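Local coordinates for protein glyoxylate reductase (Paecilomyces sp. J18, PDB 3WNV) that probably reduces glyoxylate to glycolate with a nicotinamide cofactor, as a fungal member of the D-isomer specific 2-hydroxyacid dehydrogenase family, at residues A[246-258]-A[270-283]. Residues are numbered along the deposited sequence; the frame is centred on the assembly and turned at random.
Sequences ALIDEKALVRALE and YENEPQVEPGLLNN
Glu-250, in the first turn of helix 250-259, reaches into the loop 270-277 and is gripped at both carboxylate oxygens. Glu-250 CB lies 3.5 Å from Glu-271 OE1; Glu-250 CG touches both Leu-280 CD2 and Glu-277 CG, each 3.7 Å away, and CD also lies against Leu-280 CD2. With CG anti to the backbone N (chi1 -162°) and the chain extended beyond it, the carboxylate enters the loop. There Glu-250 OE1 accepts from Glu-271 N at 2.7 Å, on the syn side but tilted 31° out of the carboxylate plane, while Glu-250 OE2 takes Glu-277 N at 2.9 Å and a water that also bridges Asn-272 N and Gln-275 O. Glu-271 reciprocates: its OE1 accepts from Glu-250 N at 3.1 Å, whereas OE2 bonds His-223. With an alanine here, the amides of Glu-271 and Glu-277 would probably lose their shared acceptor group. Farther along, Leu-280 is a knob among Glu-250, Leu-253, Val-254 and Leu-257, its CD1 3.7 Å from Leu-257 CD1. Val-254 CG1 lies 4.0 Å from Gly-279 CA. The contact joins a helix of the Rossmann-type NAD-binding domain to the loop and short helix that link parallel strands 262-267 and 287-288.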
ATOM      1  N   ALA A 246       1.710  -3.045  -9.422  1.00 12.50           N
ATOM      2  CA  ALA A 246       2.525  -3.993 -10.167  1.00 10.52           C
ATOM      3  C   ALA A 246       2.170  -5.438  -9.861  1.00 11.31           C
ATOM      4  O   ALA A 246       2.730  -6.370 -10.475  1.00 11.18           O
ATOM      5  CB  ALA A 246       4.052  -3.747  -9.948  1.00 11.97           C
ATOM      6  N   LEU A 247       1.200  -5.644  -8.979  1.00 14.15           N
ATOM      7  CA  LEU A 247       0.643  -6.977  -8.747  1.00 11.47           C
ATOM      8  C   LEU A 247      -0.144  -7.440  -9.956  1.00 11.26           C
ATOM      9  O   LEU A 247      -0.399  -8.641 -10.131  1.00 11.32           O
ATOM     10  CB  LEU A 247      -0.298  -6.979  -7.534  1.00 12.52           C
ATOM     11  CG  LEU A 247       0.324  -6.659  -6.165  1.00 11.07           C
ATOM     12  CD1 LEU A 247      -0.855  -6.476  -5.188  1.00 11.05           C
ATOM     13  CD2 LEU A 247       1.277  -7.769  -5.684  1.00 12.99           C
ATOM     14  N   ILE A 248      -0.542  -6.486 -10.797  1.00 11.16           N
ATOM     15  CA  ILE A 248      -1.288  -6.811 -11.993  1.00 11.27           C
ATOM     16  C   ILE A 248      -0.439  -6.410 -13.190  1.00 14.72           C
ATOM     17  O   ILE A 248       0.228  -5.381 -13.150  1.00 13.19           O
ATOM     18  CB  ILE A 248      -2.612  -6.029 -12.075  1.00 13.27           C
ATOM     19  CG1 ILE A 248      -3.421  -6.273 -10.818  1.00 13.75           C
ATOM     20  CG2 ILE A 248      -3.362  -6.426 -13.389  1.00 16.75           C
ATOM     21  CD1 ILE A 248      -4.683  -5.418 -10.678  1.00 13.07           C
ATOM     22  N   ASP A 249      -0.429  -7.271 -14.213  1.00 13.28           N
ATOM     23  CA  ASP A 249       0.151  -6.980 -15.517  1.00 15.35           C
ATOM     24  C   ASP A 249      -0.792  -5.962 -16.173  1.00 13.71           C
ATOM     25  O   ASP A 249      -1.825  -6.332 -16.749  1.00 14.20           O
ATOM     26  CB  ASP A 249       0.230  -8.284 -16.342  1.00 12.69           C
ATOM     27  CG  ASP A 249       0.822  -8.068 -17.722  1.00 22.04           C
ATOM     28  OD1 ASP A 249       0.880  -6.910 -18.160  1.00 17.66           O
ATOM     29  OD2 ASP A 249       1.237  -9.054 -18.386  1.00 23.74           O
ATOM     30  N   GLU A 250      -0.475  -4.675 -16.028  1.00 13.75           N
ATOM     31  CA  GLU A 250      -1.444  -3.634 -16.379  1.00 14.56           C
ATOM     32  C   GLU A 250      -1.741  -3.657 -17.872  1.00 11.78           C
ATOM     33  O   GLU A 250      -2.857  -3.350 -18.305  1.00 15.06           O
ATOM     34  CB  GLU A 250      -0.904  -2.266 -15.939  1.00 13.57           C
ATOM     35  CG  GLU A 250      -1.965  -1.174 -15.845  1.00 15.53           C
ATOM     36  CD  GLU A 250      -1.431   0.027 -15.046  1.00 18.32           C
ATOM     37  OE1 GLU A 250      -1.182  -0.177 -13.837  1.00 16.76           O
ATOM     38  OE2 GLU A 250      -1.221   1.151 -15.608  1.00 18.41           O
ATOM     39  N   LYS A 251      -0.763  -4.049 -18.673  1.00 13.76           N
ATOM     40  CA  LYS A 251      -1.012  -4.115 -20.118  1.00 22.49           C
ATOM     41  C   LYS A 251      -1.994  -5.238 -20.417  1.00 17.81           C
ATOM     42  O   LYS A 251      -2.871  -5.096 -21.258  1.00 17.68           O
ATOM     43  CB  LYS A 251       0.277  -4.295 -20.917  1.00 21.22           C
ATOM     44  CG  LYS A 251       1.083  -3.021 -21.083  1.00 20.09           C
ATOM     45  CD  LYS A 251       2.368  -3.337 -21.784  1.00 29.08           C
ATOM     46  CE  LYS A 251       3.289  -2.131 -21.774  1.00 39.95           C
ATOM     47  NZ  LYS A 251       4.656  -2.481 -22.251  1.00 47.87           N
ATOM     48  N   ALA A 252      -1.883  -6.345 -19.691  1.00 13.10           N
ATOM     49  CA  ALA A 252      -2.848  -7.436 -19.846  1.00 15.39           C
ATOM     50  C   ALA A 252      -4.244  -7.075 -19.339  1.00 14.33           C
ATOM     51  O   ALA A 252      -5.270  -7.497 -19.901  1.00 13.31           O
ATOM     52  CB  ALA A 252      -2.346  -8.696 -19.130  1.00 15.92           C
ATOM     53  N   LEU A 253      -4.288  -6.301 -18.272  1.00 15.06           N
ATOM     54  CA  LEU A 253      -5.542  -5.808 -17.729  1.00 10.45           C
ATOM     55  C   LEU A 253      -6.232  -4.933 -18.782  1.00 14.07           C
ATOM     56  O   LEU A 253      -7.455  -5.055 -19.014  1.00 13.82           O
ATOM     57  CB  LEU A 253      -5.257  -5.025 -16.438  1.00 11.75           C
ATOM     58  CG  LEU A 253      -6.495  -4.285 -15.903  1.00 10.91           C
ATOM     59  CD1 LEU A 253      -7.474  -5.263 -15.364  1.00 10.93           C
ATOM     60  CD2 LEU A 253      -6.043  -3.284 -14.815  1.00 12.52           C
ATOM     61  N   VAL A 254      -5.457  -4.071 -19.446  1.00 12.86           N
ATOM     62  CA  VAL A 254      -6.037  -3.222 -20.506  1.00 13.78           C
ATOM     63  C   VAL A 254      -6.631  -4.074 -21.644  1.00 16.52           C
ATOM     64  O   VAL A 254      -7.769  -3.842 -22.091  1.00 16.18           O
ATOM     65  CB  VAL A 254      -5.013  -2.202 -21.048  1.00 13.74           C
ATOM     66  CG1 VAL A 254      -5.536  -1.569 -22.382  1.00 20.28           C
ATOM     67  CG2 VAL A 254      -4.751  -1.096 -19.992  1.00 12.81           C
ATOM     68  N   ARG A 255      -5.889  -5.077 -22.115  1.00 16.74           N
ATOM     69  CA  ARG A 255      -6.451  -5.951 -23.143  1.00 14.61           C
ATOM     70  C   ARG A 255      -7.740  -6.667 -22.708  1.00 21.55           C
ATOM     71  O   ARG A 255      -8.625  -6.923 -23.523  1.00 19.33           O
ATOM     72  CB  ARG A 255      -5.412  -6.991 -23.598  1.00 16.59           C
ATOM     73  CG  ARG A 255      -4.127  -6.360 -24.125  1.00 21.56           C
ATOM     74  CD  ARG A 255      -3.252  -7.380 -24.849  1.00 24.50           C
ATOM     75  NE  ARG A 255      -2.670  -8.369 -23.936  1.00 27.90           N
ATOM     76  CZ  ARG A 255      -1.520  -8.212 -23.269  1.00 31.24           C
ATOM     77  NH1 ARG A 255      -0.815  -7.095 -23.384  1.00 25.01           N
ATOM     78  NH2 ARG A 255      -1.065  -9.181 -22.482  1.00 31.41           N
ATOM     79  N   ALA A 256      -7.826  -7.016 -21.427  1.00 15.47           N
ATOM     80  CA  ALA A 256      -8.977  -7.709 -20.890  1.00 15.26           C
ATOM     81  C   ALA A 256     -10.188  -6.788 -20.731  1.00 17.09           C
ATOM     82  O   ALA A 256     -11.345  -7.202 -20.859  1.00 17.33           O
ATOM     83  CB  ALA A 256      -8.588  -8.407 -19.539  1.00 12.23           C
ATOM     84  N   LEU A 257      -9.919  -5.521 -20.458  1.00 15.10           N
ATOM     85  CA  LEU A 257     -10.974  -4.506 -20.468  1.00 17.29           C
ATOM     86  C   LEU A 257     -11.462  -4.312 -21.892  1.00 20.24           C
ATOM     87  O   LEU A 257     -12.678  -4.208 -22.156  1.00 21.07           O
ATOM     88  CB  LEU A 257     -10.408  -3.192 -19.918  1.00 17.13           C
ATOM     89  CG  LEU A 257     -10.407  -3.123 -18.398  1.00 16.49           C
ATOM     90  CD1 LEU A 257      -9.463  -2.052 -17.909  1.00 19.77           C
ATOM     91  CD2 LEU A 257     -11.836  -2.829 -17.853  1.00 20.24           C
ATOM     92  N   GLU A 258     -10.507  -4.287 -22.817  1.00 19.00           N
ATOM     93  CA  GLU A 258     -10.812  -4.068 -24.235  1.00 24.89           C
ATOM     94  C   GLU A 258     -11.651  -5.189 -24.850  1.00 23.75           C
ATOM     95  O   GLU A 258     -12.508  -4.932 -25.691  1.00 29.50           O
ATOM     96  CB  GLU A 258      -9.527  -3.885 -25.046  1.00 31.35           C
ATOM     97  CG  GLU A 258      -8.805  -2.556 -24.817  1.00 41.61           C
ATOM     98  CD  GLU A 258      -7.447  -2.493 -25.526  1.00 53.34           C
ATOM     99  OE1 GLU A 258      -6.904  -3.557 -25.932  1.00 52.95           O
ATOM    100  OE2 GLU A 258      -6.919  -1.366 -25.671  1.00 59.35           O
ATOM    101  N   TYR A 270      -1.106   1.723  -9.556  1.00 13.27           N
ATOM    102  CA  TYR A 270      -0.742   1.448 -10.947  1.00 15.45           C
ATOM    103  C   TYR A 270       0.674   0.922 -11.062  1.00 14.00           C
ATOM    104  O   TYR A 270       1.555   1.261 -10.250  1.00 14.19           O
ATOM    105  CB  TYR A 270      -0.886   2.715 -11.830  1.00 10.91           C
ATOM    106  CG  TYR A 270      -2.240   3.327 -11.600  1.00  9.45           C
ATOM    107  CD1 TYR A 270      -3.355   2.860 -12.286  1.00 11.95           C
ATOM    108  CD2 TYR A 270      -2.405   4.291 -10.615  1.00  9.01           C
ATOM    109  CE1 TYR A 270      -4.618   3.391 -12.041  1.00 10.02           C
ATOM    110  CE2 TYR A 270      -3.652   4.815 -10.351  1.00 10.94           C
ATOM    111  CZ  TYR A 270      -4.750   4.349 -11.053  1.00  9.36           C
ATOM    112  OH  TYR A 270      -5.983   4.891 -10.766  1.00 10.94           O
ATOM    113  N   GLU A 271       0.909   0.143 -12.100  1.00 10.51           N
ATOM    114  CA  GLU A 271       2.199  -0.529 -12.237  1.00 13.30           C
ATOM    115  C   GLU A 271       3.401   0.409 -12.327  1.00 18.17           C
ATOM    116  O   GLU A 271       4.457   0.071 -11.808  1.00 18.57           O
ATOM    117  CB  GLU A 271       2.179  -1.483 -13.432  1.00 15.32           C
ATOM    118  CG  GLU A 271       3.477  -2.261 -13.603  1.00 17.04           C
ATOM    119  CD  GLU A 271       3.365  -3.359 -14.644  1.00 18.69           C
ATOM    120  OE1 GLU A 271       2.287  -3.466 -15.260  1.00 18.50           O
ATOM    121  OE2 GLU A 271       4.358  -4.104 -14.855  1.00 22.77           O
ATOM    122  N   ASN A 272       3.253   1.560 -12.990  1.00 16.63           N
ATOM    123  CA  ASN A 272       4.348   2.516 -13.109  1.00 19.51           C
ATOM    124  C   ASN A 272       3.977   3.897 -12.623  1.00 18.98           C
ATOM    125  O   ASN A 272       4.297   4.910 -13.260  1.00 18.57           O
ATOM    126  CB  ASN A 272       4.817   2.569 -14.553  1.00 20.28           C
ATOM    127  CG  ASN A 272       5.430   1.250 -14.987  1.00 28.42           C
ATOM    128  OD1 ASN A 272       6.493   0.872 -14.494  1.00 32.12           O
ATOM    129  ND2 ASN A 272       4.766   0.541 -15.892  1.00 32.20           N
ATOM    130  N   GLU A 273       3.297   3.948 -11.484  1.00 21.65           N
ATOM    131  CA  GLU A 273       2.745   5.216 -11.022  1.00 20.80           C
ATOM    132  C   GLU A 273       3.904   6.183 -10.757  1.00 20.94           C
ATOM    133  O   GLU A 273       4.967   5.778 -10.312  1.00 22.01           O
ATOM    134  CB  GLU A 273       1.765   5.016  -9.838  1.00 29.93           C
ATOM    135  CG  GLU A 273       2.375   4.626  -8.532  1.00 29.69           C
ATOM    136  CD  GLU A 273       1.328   4.430  -7.436  1.00 21.20           C
ATOM    137  OE1 GLU A 273       0.450   3.523  -7.580  1.00 15.34           O
ATOM    138  OE2 GLU A 273       1.412   5.145  -6.416  1.00 18.61           O
ATOM    139  N   PRO A 274       3.724   7.473 -11.101  1.00 23.30           N
ATOM    140  CA  PRO A 274       2.419   8.066 -11.441  1.00 21.15           C
ATOM    141  C   PRO A 274       1.952   7.913 -12.904  1.00 21.11           C
ATOM    142  O   PRO A 274       0.915   8.486 -13.248  1.00 22.08           O
ATOM    143  CB  PRO A 274       2.644   9.544 -11.149  1.00 21.15           C
ATOM    144  CG  PRO A 274       4.102   9.740 -11.513  1.00 25.54           C
ATOM    145  CD  PRO A 274       4.797   8.480 -11.053  1.00 20.59           C
ATOM    146  N   GLN A 275       2.658   7.162 -13.740  1.00 15.08           N
ATOM    147  CA  GLN A 275       2.132   6.896 -15.071  1.00 16.53           C
ATOM    148  C   GLN A 275       1.001   5.887 -14.957  1.00 18.34           C
ATOM    149  O   GLN A 275       1.011   5.045 -14.051  1.00 16.99           O
ATOM    150  CB  GLN A 275       3.220   6.361 -16.004  1.00 21.07           C
ATOM    151  CG  GLN A 275       4.446   7.261 -16.125  1.00 31.34           C
ATOM    152  CD  GLN A 275       4.079   8.719 -16.297  1.00 42.84           C
ATOM    153  OE1 GLN A 275       3.157   9.055 -17.042  1.00 48.10           O
ATOM    154  NE2 GLN A 275       4.797   9.598 -15.599  1.00 46.78           N
ATOM    155  N   VAL A 276       0.025   5.965 -15.859  1.00 19.81           N
ATOM    156  CA  VAL A 276      -1.057   4.977 -15.941  1.00 17.46           C
ATOM    157  C   VAL A 276      -1.114   4.513 -17.401  1.00 19.67           C
ATOM    158  O   VAL A 276      -0.968   5.335 -18.330  1.00 20.81           O
ATOM    159  CB  VAL A 276      -2.426   5.625 -15.551  1.00 11.57           C
ATOM    160  CG1 VAL A 276      -3.587   4.669 -15.771  1.00 15.08           C
ATOM    161  CG2 VAL A 276      -2.398   6.211 -14.102  1.00 15.26           C
ATOM    162  N   GLU A 277      -1.293   3.218 -17.649  1.00 16.78           N
ATOM    163  CA  GLU A 277      -1.396   2.785 -19.057  1.00 14.88           C
ATOM    164  C   GLU A 277      -2.484   3.587 -19.760  1.00 18.48           C
ATOM    165  O   GLU A 277      -3.569   3.759 -19.223  1.00 18.47           O
ATOM    166  CB  GLU A 277      -1.714   1.291 -19.187  1.00 17.01           C
ATOM    167  CG  GLU A 277      -0.553   0.365 -18.893  1.00 20.62           C
ATOM    168  CD  GLU A 277       0.579   0.505 -19.877  1.00 24.01           C
ATOM    169  OE1 GLU A 277       0.341   0.431 -21.101  1.00 25.70           O
ATOM    170  OE2 GLU A 277       1.728   0.684 -19.422  1.00 27.34           O
ATOM    171  N   PRO A 278      -2.193   4.094 -20.968  1.00 21.52           N
ATOM    172  CA  PRO A 278      -3.146   4.969 -21.658  1.00 24.22           C
ATOM    173  C   PRO A 278      -4.531   4.349 -21.847  1.00 19.65           C
ATOM    174  O   PRO A 278      -5.529   5.009 -21.549  1.00 22.37           O
ATOM    175  CB  PRO A 278      -2.491   5.187 -23.027  1.00 27.35           C
ATOM    176  CG  PRO A 278      -1.064   4.989 -22.805  1.00 27.15           C
ATOM    177  CD  PRO A 278      -0.970   3.890 -21.751  1.00 23.18           C
ATOM    178  N   GLY A 279      -4.598   3.099 -22.309  1.00 20.07           N
ATOM    179  CA  GLY A 279      -5.879   2.443 -22.510  1.00 22.45           C
ATOM    180  C   GLY A 279      -6.668   2.323 -21.224  1.00 22.92           C
ATOM    181  O   GLY A 279      -7.896   2.168 -21.237  1.00 19.02           O
ATOM    182  N   LEU A 280      -5.972   2.407 -20.098  1.00 21.71           N
ATOM    183  CA  LEU A 280      -6.653   2.394 -18.807  1.00 17.04           C
ATOM    184  C   LEU A 280      -7.157   3.818 -18.463  1.00 14.52           C
ATOM    185  O   LEU A 280      -8.343   4.037 -18.187  1.00 16.43           O
ATOM    186  CB  LEU A 280      -5.671   1.867 -17.767  1.00 20.64           C
ATOM    187  CG  LEU A 280      -6.166   1.523 -16.389  1.00 21.09           C
ATOM    188  CD1 LEU A 280      -7.370   0.609 -16.521  1.00 28.89           C
ATOM    189  CD2 LEU A 280      -5.053   0.815 -15.605  1.00 16.60           C
ATOM    190  N   LEU A 281      -6.255   4.786 -18.534  1.00 17.11           N
ATOM    191  CA  LEU A 281      -6.578   6.163 -18.195  1.00 19.00           C
ATOM    192  C   LEU A 281      -7.698   6.674 -19.069  1.00 15.92           C
ATOM    193  O   LEU A 281      -8.542   7.445 -18.603  1.00 19.28           O
ATOM    194  CB  LEU A 281      -5.332   7.050 -18.360  1.00 20.19           C
ATOM    195  CG  LEU A 281      -5.333   8.408 -17.668  1.00 24.09           C
ATOM    196  CD1 LEU A 281      -5.679   8.218 -16.209  1.00 22.68           C
ATOM    197  CD2 LEU A 281      -3.952   9.054 -17.815  1.00 22.64           C
ATOM    198  N   ASN A 282      -7.758   6.193 -20.315  1.00 17.24           N
ATOM    199  CA  ASN A 282      -8.678   6.775 -21.302  1.00 23.53           C
ATOM    200  C   ASN A 282     -10.012   6.084 -21.324  1.00 22.57           C
ATOM    201  O   ASN A 282     -10.867   6.437 -22.116  1.00 19.72           O
ATOM    202  CB  ASN A 282      -8.093   6.751 -22.721  1.00 21.91           C
ATOM    203  CG  ASN A 282      -6.801   7.542 -22.841  1.00 21.66           C
ATOM    204  OD1 ASN A 282      -6.483   8.384 -21.995  1.00 21.37           O
ATOM    205  ND2 ASN A 282      -6.034   7.260 -23.904  1.00 26.60           N
ATOM    206  N   ASN A 283     -10.189   5.098 -20.451  1.00 18.16           N
ATOM    207  CA  ASN A 283     -11.423   4.297 -20.415  1.00 15.09           C
ATOM    208  C   ASN A 283     -12.444   4.873 -19.405  1.00 17.60           C
ATOM    209  O   ASN A 283     -12.247   4.782 -18.186  1.00 16.74           O
ATOM    210  CB  ASN A 283     -11.055   2.852 -20.025  1.00 16.12           C
ATOM    211  CG  ASN A 283     -12.219   1.909 -20.102  1.00 19.76           C
ATOM    212  OD1 ASN A 283     -13.372   2.326 -20.124  1.00 18.81           O
ATOM    213  ND2 ASN A 283     -11.923   0.621 -20.124  1.00 22.36           N
TER
HETATM  214  O   HOH W   1       2.096  -4.297 -17.918  1.00 27.27           O
HETATM  215  O   HOH W   2       1.170   2.192 -14.758  1.00 18.50           O